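Local coordinates for protein ALKF (Bacillus cereus, PDB 3ZBO) that is of unknown function but is related to the HEAT-like repeat DNA glycosylases AlkC and AlkD and has affinity for branched DNA structures, at residues R145-F150 and Y188-E193. Sequence-based numbering, arbitrary orientation. Where two conformers were deposited one is given.
Sequences RKDNAF and YVPLHE
The Y188 ring is the central flat group, meeting D147 and F150 across the contact. CD of P190 lies over the centre of one ring face, while the backbone O of D147 and CD1 of L191 stand at its edge, in the ring plane. D147 OD1 comes obliquely to the ring, 3.3 Å from Y188 CD1, and the carboxylate plane is turned 72° against the ring. F150 CB meets Y188 CE1 at 4.1 Å, again obliquely; A149 CB lies over one face of the F150 ring, displaced from its centre. The Y188 side chain leaves with CG opposite the backbone N (chi1 -170°), which carries the ring to the 3-10 turn 147-149. D147 OD2 rests against P190 CD at 3.4 Å, so the carboxylate touches both the ring and the proline that covers one face of it.

No direct hydrogen bond joins the segments; two waters do. One donates to D147 OD2 (2.7 Å) and accepts from the backbone N of V189 (2.9 Å). The other lies between Y188 OH (2.7 Å) and the carbonyl O of F150, to which it donates (2.8 Å). The hydroxyl of this buried tyrosine thus has a water as polar partner, and the two bridges tie both carboxylate and phenol to backbone groups of the facing segment. The other carboxylate oxygen, OD1, makes a salt bridge to K235, whose NZ also bonds R145 O; this probably steadies the charge of D147. F150 and Y188 both also pack on L142 of helix 128-144.

The contact joins the turn between helices 128-144 and 152-165 to the turn between helices 171-187 and 192-202, consistent with the all-helical, HEAT-like architecture of AlkD relatives.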
loop_
_atom_site.group_PDB
_atom_site.type_symbol
_atom_site.label_atom_id
_atom_site.label_comp_id
_atom_site.label_asym_id
_atom_site.label_seq_id
_atom_site.Cartn_x
_atom_site.Cartn_y
_atom_site.Cartn_z
ATOM N N ARG A 145 -1.238 14.292 1.847
ATOM C CA ARG A 145 -0.288 15.412 1.897
ATOM C C ARG A 145 -0.801 16.468 0.961
ATOM O O ARG A 145 -1.410 16.233 -0.084
ATOM C CB ARG A 145 1.135 15.015 1.432
ATOM C CG ARG A 145 1.865 13.928 2.246
ATOM C CD ARG A 145 2.292 14.284 3.606
ATOM N NE ARG A 145 2.712 13.011 4.229
ATOM C CZ ARG A 145 3.543 12.902 5.228
ATOM N NH1 ARG A 145 4.071 14.010 5.792
ATOM N NH2 ARG A 145 3.874 11.697 5.635
ATOM N N LYS A 146 -0.489 17.719 1.319
ATOM C CA LYS A 146 -0.769 18.787 0.382
ATOM C C LYS A 146 0.173 18.716 -0.850
ATOM O O LYS A 146 1.271 18.130 -0.831
ATOM C CB LYS A 146 -0.645 20.186 1.071
ATOM C CG LYS A 146 -1.169 20.224 2.525
ATOM C CD LYS A 146 -1.047 21.641 3.193
ATOM C CE LYS A 146 -2.167 21.954 4.167
ATOM N NZ LYS A 146 -3.500 21.968 3.505
ATOM N N ASP A 147 -0.285 19.287 -1.957
ATOM C CA ASP A 147 0.455 19.208 -3.152
ATOM C C ASP A 147 1.879 19.751 -3.063
ATOM O O ASP A 147 2.791 19.301 -3.765
ATOM C CB ASP A 147 -0.306 19.865 -4.323
ATOM C CG ASP A 147 -1.505 19.054 -4.776
ATOM O OD1 ASP A 147 -1.572 17.836 -4.440
ATOM O OD2 ASP A 147 -2.294 19.640 -5.535
ATOM N N ASN A 148 2.042 20.789 -2.225
ATOM C CA ASN A 148 3.382 21.370 -2.047
ATOM C C ASN A 148 4.403 20.467 -1.349
ATOM O O ASN A 148 5.619 20.790 -1.338
ATOM C CB ASN A 148 3.214 22.767 -1.405
ATOM C CG ASN A 148 3.008 22.716 0.091
ATOM O OD1 ASN A 148 2.508 21.757 0.657
ATOM N ND2 ASN A 148 3.422 23.771 0.779
ATOM N N ALA A 149 3.962 19.290 -0.885
ATOM C CA ALA A 149 4.902 18.306 -0.376
ATOM C C ALA A 149 5.624 17.623 -1.490
ATOM O O ALA A 149 6.593 16.893 -1.185
ATOM C CB ALA A 149 4.126 17.292 0.564
ATOM N N PHE A 150 5.268 17.850 -2.764
ATOM C CA PHE A 150 5.912 17.157 -3.896
ATOM C C PHE A 150 6.491 18.086 -4.890
ATOM O O PHE A 150 5.939 19.182 -5.130
ATOM C CB PHE A 150 4.844 16.297 -4.632
ATOM C CG PHE A 150 4.058 15.444 -3.696
ATOM C CD1 PHE A 150 4.544 14.199 -3.307
ATOM C CD2 PHE A 150 2.889 15.893 -3.136
ATOM C CE1 PHE A 150 3.837 13.370 -2.379
ATOM C CE2 PHE A 150 2.175 15.123 -2.278
ATOM C CZ PHE A 150 2.620 13.839 -1.853
ATOM N N TYR A 188 -3.486 14.809 -7.569
ATOM C CA TYR A 188 -2.388 15.769 -7.791
ATOM C C TYR A 188 -2.664 16.609 -9.006
ATOM O O TYR A 188 -2.159 16.410 -10.089
ATOM C CB TYR A 188 -1.073 14.953 -7.950
ATOM C CG TYR A 188 0.132 15.977 -7.931
ATOM C CD1 TYR A 188 0.456 16.632 -6.788
ATOM C CD2 TYR A 188 0.844 16.150 -9.117
ATOM C CE1 TYR A 188 1.596 17.560 -6.827
ATOM C CE2 TYR A 188 1.967 16.994 -9.210
ATOM C CZ TYR A 188 2.267 17.724 -8.039
ATOM O OH TYR A 188 3.334 18.587 -8.130
ATOM N N VAL A 189 -3.539 17.606 -8.779
ATOM C CA VAL A 189 -4.040 18.388 -9.919
ATOM C C VAL A 189 -3.004 19.099 -10.760
ATOM O O VAL A 189 -3.260 19.319 -11.963
ATOM C CB VAL A 189 -5.164 19.380 -9.549
ATOM C CG1 VAL A 189 -6.341 18.654 -8.981
ATOM C CG2 VAL A 189 -4.708 20.470 -8.604
ATOM N N PRO A 190 -1.818 19.423 -10.200
ATOM C CA PRO A 190 -0.846 20.014 -11.188
ATOM C C PRO A 190 -0.524 19.216 -12.409
ATOM O O PRO A 190 -0.193 19.760 -13.473
ATOM C CB PRO A 190 0.359 20.304 -10.317
ATOM C CG PRO A 190 -0.190 20.500 -8.941
ATOM C CD PRO A 190 -1.321 19.405 -8.829
ATOM N N LEU A 191 -0.641 17.888 -12.342
ATOM C CA LEU A 191 -0.371 17.041 -13.461
ATOM C C LEU A 191 -1.592 16.171 -13.807
ATOM O O LEU A 191 -1.445 15.108 -14.437
ATOM C CB LEU A 191 0.823 16.095 -13.116
ATOM C CG LEU A 191 2.127 16.889 -13.014
ATOM C CD1 LEU A 191 3.224 16.009 -12.507
ATOM C CD2 LEU A 191 2.507 17.514 -14.312
ATOM N N HIS A 192 -2.791 16.746 -13.534
ATOM C CA HIS A 192 -4.019 16.012 -13.971
ATOM C C HIS A 192 -4.011 15.677 -15.452
ATOM O O HIS A 192 -4.223 14.492 -15.848
ATOM C CB HIS A 192 -5.275 16.853 -13.652
ATOM C CG HIS A 192 -6.476 16.220 -14.235
ATOM N ND1 HIS A 192 -7.268 16.717 -15.260
ATOM C CD2 HIS A 192 -6.953 15.003 -13.943
ATOM C CE1 HIS A 192 -8.252 15.839 -15.521
ATOM N NE2 HIS A 192 -8.074 14.805 -14.710
ATOM N N GLU A 193 -3.740 16.669 -16.317
ATOM C CA GLU A 193 -3.853 16.397 -17.749
ATOM C C GLU A 193 -2.799 15.432 -18.230
ATOM O O GLU A 193 -3.121 14.558 -19.028
ATOM C CB GLU A 193 -3.803 17.722 -18.537
ATOM C CG GLU A 193 -4.917 18.689 -18.057
ATOM C CD GLU A 193 -4.619 19.393 -16.616
ATOM O OE1 GLU A 193 -3.401 19.459 -16.016
ATOM O OE2 GLU A 193 -5.694 19.873 -16.057
HETATM O O HOH W 1 -4.353 17.987 -5.975
HETATM O O HOH W 2 3.658 20.482 -6.222
#